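Local coordinates for protein putative methylthioribose-1-phosphate isomerase (PDB 1T5O) that probably interconverts methylthioribose-1-phosphate and methylthioribulose-1-phosphate, an aldose-ketose isomerisation in methionine biosynthesis, at residues Ala101-Ala104 with Ala105-Glu109; Leu117-Arg120 with Glu121-Leu125; Ser215-Gly218 with Ile219-Lys223. All blocks are in the same frame, centred on the assembly; numbering follows the deposited sequence.

Contact 1 (Ala101-Ala104 with Ala105-Glu109)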
loop_
_atom_site.group_PDB
_atom_site.type_symbol
_atom_site.label_atom_id
_atom_site.label_comp_id
_atom_site.label_asym_id
_atom_site.label_seq_id
_atom_site.Cartn_x
_atom_site.Cartn_y
_atom_site.Cartn_z
ATOM N N ALA A 101 28.037 20.808 17.433
ATOM C CA ALA A 101 27.847 21.041 18.855
ATOM C C ALA A 101 29.160 20.780 19.593
ATOM O O ALA A 101 29.534 21.539 20.484
ATOM C CB ALA A 101 26.727 20.133 19.389
ATOM N N LEU A 102 29.857 19.715 19.206
ATOM C CA LEU A 102 31.132 19.353 19.826
ATOM C C LEU A 102 32.176 20.429 19.566
ATOM O O LEU A 102 32.857 20.889 20.485
ATOM C CB LEU A 102 31.644 18.025 19.266
ATOM C CG LEU A 102 32.950 17.498 19.895
ATOM C CD1 LEU A 102 32.738 17.285 21.393
ATOM C CD2 LEU A 102 33.372 16.193 19.229
ATOM N N ASN A 103 32.301 20.806 18.296
ATOM C CA ASN A 103 33.247 21.826 17.856
ATOM C C ASN A 103 33.056 23.089 18.687
ATOM O O ASN A 103 34.026 23.697 19.129
ATOM C CB ASN A 103 33.032 22.121 16.348
ATOM C CG ASN A 103 33.974 23.207 15.797
ATOM O OD1 ASN A 103 33.558 24.349 15.553
ATOM N ND2 ASN A 103 35.236 22.853 15.598
ATOM N N ALA A 104 31.806 23.477 18.912
ATOM C CA ALA A 104 31.519 24.690 19.682
ATOM C C ALA A 104 31.812 24.559 21.174
ATOM O O ALA A 104 32.397 25.462 21.798
ATOM C CB ALA A 104 30.057 25.107 19.488
ATOM N N ALA A 105 31.384 23.443 21.748
ATOM C CA ALA A 105 31.574 23.217 23.175
ATOM C C ALA A 105 33.058 23.163 23.537
ATOM O O ALA A 105 33.484 23.763 24.520
ATOM C CB ALA A 105 30.873 21.918 23.597
ATOM N N LEU A 106 33.835 22.444 22.738
ATOM C CA LEU A 106 35.263 22.316 22.991
ATOM C C LEU A 106 35.973 23.670 23.021
ATOM O O LEU A 106 37.098 23.774 23.505
ATOM C CB LEU A 106 35.895 21.406 21.941
ATOM C CG LEU A 106 35.452 19.944 22.032
ATOM C CD1 LEU A 106 36.243 19.128 21.030
ATOM C CD2 LEU A 106 35.670 19.407 23.440
ATOM N N LYS A 107 35.309 24.700 22.503
ATOM C CA LYS A 107 35.861 26.049 22.478
ATOM C C LYS A 107 35.816 26.708 23.863
ATOM O O LYS A 107 36.418 27.761 24.076
ATOM C CB LYS A 107 35.096 26.899 21.463
ATOM C CG LYS A 107 35.786 27.015 20.109
ATOM C CD LYS A 107 34.781 27.098 18.961
ATOM C CE LYS A 107 35.386 27.840 17.773
ATOM N NZ LYS A 107 34.527 27.804 16.551
ATOM N N GLY A 108 35.101 26.084 24.796
ATOM C CA GLY A 108 35.014 26.618 26.141
ATOM C C GLY A 108 36.296 26.341 26.916
ATOM O O GLY A 108 36.997 25.360 26.645
ATOM N N GLU A 109 36.606 27.206 27.882
ATOM C CA GLU A 109 37.812 27.059 28.688
ATOM C C GLU A 109 37.519 26.713 30.148
ATOM O O GLU A 109 38.434 26.568 30.951
ATOM C CB GLU A 109 38.650 28.336 28.603
ATOM C CG GLU A 109 39.849 28.229 27.664
ATOM C CD GLU A 109 41.025 27.498 28.306
ATOM O OE1 GLU A 109 42.075 27.327 27.638
ATOM O OE2 GLU A 109 40.904 27.097 29.485
#
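Leu102 lays its isobutyl end against that of Leu106, one helical turn further on. Their closest approach is Leu102 CG to Leu106 CD1, 3.8 Å. Leu102 leaves the backbone with CG anti to its N (chi1 -177°), which brings CG and the CD1 methyl along the helix to Leu106, while Leu106 keeps CG beside its own N and close to the carbonyl oxygen of Leu102, with Leu106 CG only 3.2 Å from Leu102 O. That same oxygen accepts the amide of Leu106 (Leu106 N to Leu102 O, 2.9 Å) in a nearly straight bond, and Ala105 N reaches Ala101 O at the same length.

One residue later the pattern tightens. Lys107 N turns back to Ala104 O at 3.1 Å, coming from above the carbonyl plane, and Gly108 N closes a type I turn onto Ala105 O at 2.8 Å. This is how helix 92-105 winds down into its loop. On the outer face Lys107 passes its CD by the backbone oxygen of Asn103, and its NZ stands 3.7 Å from Asn103 OD1, a loose polar neighbour.

The leucine pair faces helix 70-85, Leu102 resting on Leu77 and Ala81 and Leu106 on Lys78. Lys74 of that helix bonds the carbonyls of Leu106 and Gly108. Ala104 and Ala105 pack on helix 111-141, and Ala101 meets helix 47-61.

Contact 2 (Leu117-Arg120 with Glu121-Leu125)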
loop_
_atom_site.group_PDB
_atom_site.type_symbol
_atom_site.label_atom_id
_atom_site.label_comp_id
_atom_site.label_asym_id
_atom_site.label_seq_id
_atom_site.Cartn_x
_atom_site.Cartn_y
_atom_site.Cartn_z
ATOM N N LEU A 117 28.112 26.656 25.915
ATOM C CA LEU A 117 28.382 26.682 24.485
ATOM C C LEU A 117 27.765 25.494 23.754
ATOM O O LEU A 117 27.302 25.638 22.614
ATOM C CB LEU A 117 29.886 26.719 24.214
ATOM C CG LEU A 117 30.575 28.035 24.558
ATOM C CD1 LEU A 117 32.036 27.972 24.146
ATOM C CD2 LEU A 117 29.851 29.176 23.869
ATOM N N ALA A 118 27.773 24.324 24.395
ATOM C CA ALA A 118 27.198 23.136 23.777
ATOM C C ALA A 118 25.718 23.389 23.555
ATOM O O ALA A 118 25.240 23.303 22.424
ATOM C CB ALA A 118 27.394 21.900 24.671
ATOM N N LEU A 119 25.011 23.726 24.633
ATOM C CA LEU A 119 23.576 23.990 24.579
ATOM C C LEU A 119 23.206 25.117 23.625
ATOM O O LEU A 119 22.210 25.030 22.901
ATOM C CB LEU A 119 23.031 24.326 25.980
ATOM C CG LEU A 119 21.529 24.664 26.057
ATOM C CD1 LEU A 119 20.690 23.594 25.334
ATOM C CD2 LEU A 119 21.097 24.778 27.527
ATOM N N ARG A 120 24.003 26.175 23.633
ATOM C CA ARG A 120 23.747 27.321 22.777
ATOM C C ARG A 120 23.838 26.984 21.269
ATOM O O ARG A 120 23.024 27.454 20.471
ATOM C CB ARG A 120 24.722 28.439 23.139
ATOM C CG ARG A 120 24.634 29.655 22.263
ATOM C CD ARG A 120 25.339 30.831 22.925
ATOM N NE ARG A 120 25.578 31.930 21.994
ATOM C CZ ARG A 120 26.186 33.063 22.336
ATOM N NH1 ARG A 120 26.604 33.234 23.587
ATOM N NH2 ARG A 120 26.392 34.015 21.430
ATOM N N GLU A 121 24.822 26.175 20.887
ATOM C CA GLU A 121 24.974 25.783 19.489
ATOM C C GLU A 121 23.779 24.899 19.089
ATOM O O GLU A 121 23.182 25.083 18.033
ATOM C CB GLU A 121 26.291 25.024 19.300
ATOM C CG GLU A 121 26.573 24.528 17.872
ATOM C CD GLU A 121 26.770 25.656 16.861
ATOM O OE1 GLU A 121 26.781 26.838 17.272
ATOM O OE2 GLU A 121 26.919 25.365 15.644
ATOM N N ALA A 122 23.414 23.967 19.963
ATOM C CA ALA A 122 22.288 23.078 19.701
ATOM C C ALA A 122 20.992 23.875 19.544
ATOM O O ALA A 122 20.193 23.604 18.641
ATOM C CB ALA A 122 22.148 22.045 20.842
ATOM N N GLU A 123 20.772 24.860 20.414
ATOM C CA GLU A 123 19.553 25.667 20.319
ATOM C C GLU A 123 19.535 26.520 19.058
ATOM O O GLU A 123 18.477 26.748 18.472
ATOM C CB GLU A 123 19.392 26.557 21.551
ATOM C CG GLU A 123 19.252 25.751 22.816
ATOM C CD GLU A 123 18.657 26.542 23.956
ATOM O OE1 GLU A 123 19.292 27.521 24.400
ATOM O OE2 GLU A 123 17.548 26.178 24.402
ATOM N N LYS A 124 20.706 26.983 18.642
ATOM C CA LYS A 124 20.816 27.795 17.438
ATOM C C LYS A 124 20.501 26.943 16.201
ATOM O O LYS A 124 19.797 27.388 15.296
ATOM C CB LYS A 124 22.229 28.373 17.326
ATOM C CG LYS A 124 22.535 29.099 16.009
ATOM C CD LYS A 124 24.039 29.339 15.908
ATOM C CE LYS A 124 24.453 30.082 14.637
ATOM N NZ LYS A 124 25.955 30.109 14.560
ATOM N N LEU A 125 21.019 25.721 16.169
ATOM C CA LEU A 125 20.777 24.837 15.048
ATOM C C LEU A 125 19.295 24.489 14.931
ATOM O O LEU A 125 18.768 24.416 13.824
ATOM C CB LEU A 125 21.594 23.548 15.172
ATOM C CG LEU A 125 23.119 23.683 15.090
ATOM C CD1 LEU A 125 23.752 22.304 15.264
ATOM C CD2 LEU A 125 23.529 24.294 13.752
#
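Leu119 and Glu123 meet one turn apart on helix 111-141, a plain i to i+4 pairing along an alpha-helix of this protein's helical part. The backbone supplies the regular bonding. Glu121 N binds Leu117 O, Ala122 N binds Ala118 O at 3.1 Å, Glu123 N binds Leu119 O at 2.9 Å, and Lys124 N binds Arg120 O. Leu125 N carries the pattern onward to Glu121 O.

The side-chain contact is between carbon atoms, although one partner is an acid. Leu119 has CG opposite its backbone N (chi1 178°), so that the CD1 methyl leans along the helix and touches Glu123 CG at 3.6 Å. Glu123 starts back toward its own N (chi1 -62°) and then extends, so its methylene and carboxylate carbon lie across the leucine. The carboxylate oxygens keep further off, OE1 of Glu123 being 4.0 Å from Leu119 CG. Both residues also pack on Trp8 of strand 6-8, and with an alanine in place of Glu123 the leucine methyl and the tryptophan would probably lose a covering flank, leaving Leu119 freer to turn.

The charged side chains leave the helix in different directions. Arg120 is stretched from CG to NE, and Lys124 is likewise extended, its CB at 3.4 Å from Arg120 O. Glu121 instead folds at chi2 (65°) and faces helix 92-105, where it comes against Arg100. On the side of the helix turned away from Arg120, Ala118 and Ala122 are buried, Ala118 toward helix 92-105 and Ala122 on Ala55 and Tyr56 of helix 47-61. Closest of all the side-chain atoms to the Leu119 carbonyl is Glu123 CG, 3.0 Å from its oxygen.

Contact 3 (Ser215-Gly218 with Ile219-Lys223)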
loop_
_atom_site.group_PDB
_atom_site.type_symbol
_atom_site.label_atom_id
_atom_site.label_comp_id
_atom_site.label_asym_id
_atom_site.label_seq_id
_atom_site.Cartn_x
_atom_site.Cartn_y
_atom_site.Cartn_z
ATOM N N SER A 215 -2.079 3.048 -3.181
ATOM C CA SER A 215 -2.588 2.606 -4.464
ATOM C C SER A 215 -3.763 3.461 -4.955
ATOM O O SER A 215 -4.087 3.448 -6.157
ATOM C CB SER A 215 -3.051 1.147 -4.368
ATOM O OG SER A 215 -4.273 1.089 -3.627
ATOM N N MET A 216 -4.417 4.188 -4.046
ATOM C CA MET A 216 -5.562 5.022 -4.438
ATOM C C MET A 216 -5.135 6.312 -5.108
ATOM O O MET A 216 -5.979 7.115 -5.498
ATOM C CB MET A 216 -6.453 5.355 -3.223
ATOM C CG MET A 216 -7.388 4.230 -2.826
ATOM S SD MET A 216 -7.988 4.396 -1.123
ATOM C CE MET A 216 -8.569 2.751 -0.794
ATOM N N VAL A 217 -3.836 6.534 -5.246
ATOM C CA VAL A 217 -3.378 7.745 -5.902
ATOM C C VAL A 217 -3.954 7.789 -7.326
ATOM O O VAL A 217 -4.240 8.854 -7.841
ATOM C CB VAL A 217 -1.823 7.797 -5.986
ATOM C CG1 VAL A 217 -1.378 9.093 -6.671
ATOM C CG2 VAL A 217 -1.245 7.756 -4.564
ATOM N N GLY A 218 -4.102 6.630 -7.961
ATOM C CA GLY A 218 -4.653 6.607 -9.309
ATOM C C GLY A 218 -6.097 7.084 -9.405
ATOM O O GLY A 218 -6.412 7.987 -10.186
ATOM N N ILE A 219 -6.993 6.491 -8.614
ATOM C CA ILE A 219 -8.380 6.908 -8.701
ATOM C C ILE A 219 -8.634 8.357 -8.277
ATOM O O ILE A 219 -9.475 9.054 -8.899
ATOM C CB ILE A 219 -9.319 5.918 -7.944
ATOM C CG1 ILE A 219 -10.779 6.120 -8.411
ATOM C CG2 ILE A 219 -9.185 6.090 -6.399
ATOM C CD1 ILE A 219 -11.748 5.104 -7.772
ATOM N N VAL A 220 -7.904 8.851 -7.274
ATOM C CA VAL A 220 -8.163 10.233 -6.856
ATOM C C VAL A 220 -7.785 11.231 -7.947
ATOM O O VAL A 220 -8.475 12.244 -8.130
ATOM C CB VAL A 220 -7.483 10.619 -5.470
ATOM C CG1 VAL A 220 -8.105 9.799 -4.334
ATOM C CG2 VAL A 220 -5.960 10.406 -5.504
ATOM N N MET A 221 -6.712 10.958 -8.694
ATOM C CA MET A 221 -6.349 11.870 -9.774
ATOM C C MET A 221 -7.275 11.670 -10.944
ATOM O O MET A 221 -7.635 12.616 -11.632
ATOM C CB MET A 221 -4.899 11.682 -10.197
ATOM C CG MET A 221 -3.958 12.145 -9.099
ATOM S SD MET A 221 -2.216 12.003 -9.517
ATOM C CE MET A 221 -1.444 12.319 -7.922
ATOM N N GLN A 222 -7.687 10.429 -11.145
ATOM C CA GLN A 222 -8.587 10.086 -12.214
ATOM C C GLN A 222 -9.891 10.864 -11.990
ATOM O O GLN A 222 -10.514 11.351 -12.935
ATOM C CB GLN A 222 -8.800 8.565 -12.169
ATOM C CG GLN A 222 -9.522 7.946 -13.301
ATOM C CD GLN A 222 -9.703 6.458 -13.065
ATOM O OE1 GLN A 222 -10.134 6.042 -11.982
ATOM N NE2 GLN A 222 -9.379 5.655 -14.059
ATOM N N LYS A 223 -10.297 11.001 -10.734
ATOM C CA LYS A 223 -11.526 11.728 -10.412
ATOM C C LYS A 223 -11.342 13.225 -10.251
ATOM O O LYS A 223 -12.294 13.922 -9.929
ATOM C CB LYS A 223 -12.169 11.168 -9.129
ATOM C CG LYS A 223 -12.766 9.777 -9.346
ATOM C CD LYS A 223 -13.394 9.216 -8.100
ATOM C CE LYS A 223 -14.734 8.583 -8.468
ATOM N NZ LYS A 223 -14.643 7.580 -9.596
HETATM O O HOH W 1 -6.447 3.801 -7.668
#
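Val217 and Met221, one turn apart, run out from the helix alongside each other and press their ends hard together: Val217 CG1 is 3.5 Å from Met221 CE, closer than carbon atoms usually come. Met221 gets there because CG stands beside its backbone N (chi1 -69°) and the rest of the chain is fully extended, carrying the methyl out level with the valine. The backbone bond beneath this pair, Met221 N to Val217 O, is weak at 3.4 Å. Its neighbours are firmer, Val220 N reaching Met216 O at 3.1 Å and Gln222 N reaching Gly218 O at 2.9 Å. Val220 adds to the tight side by setting CG2 3.3 Å from Val217 O.

The other side is looser, and a single water sits there. Met216 CB and Ile219 CG2 only brush at 4.3 Å, and the water bridges the first turn, donating to Ser215 O at 2.8 Å and accepting from Ile219 N. This face looks onto the second subunit, whose Thr249 bonds the same Ser215 carbonyl and, weakly, Gly218 N. Gln222 gives its NE2 to Pro311 O of the second subunit, and Ile219 packs on Ile245 of that subunit.

In the fold, helix 217-222 belongs to the beta-alpha-beta crossover that leaves strand 208-212, outermost of the sheet within this chain, and returns at strand 228-231, beyond 182-186 and 149-152. Its tight side turns to the interior: Val217 and Val220 rest on Leu151 of strand 149-152, while Val217 and Met221 pack against helix 247-256.

How the contacts relate
All three contacts are short-range, and they follow one another in series along the chain; none encloses or crosses another. From the N terminus, contact 1 comes first and turns the chain out of helix 92-105. The loop then leads into helix 111-141, where contact 2 lies, and the two touch: Ala105 CB meets Ala118 CB at 3.6 Å, and Ala104 CB meets Glu121 CB, so the two successive helices pack together here. Contact 3 follows much later, on the opposite side of the chain's centre, its centre about 45 Å from that of contact 2. It belongs to the Rossmann-like sheet region and the subunit interface, whereas the first two tie together the helical part.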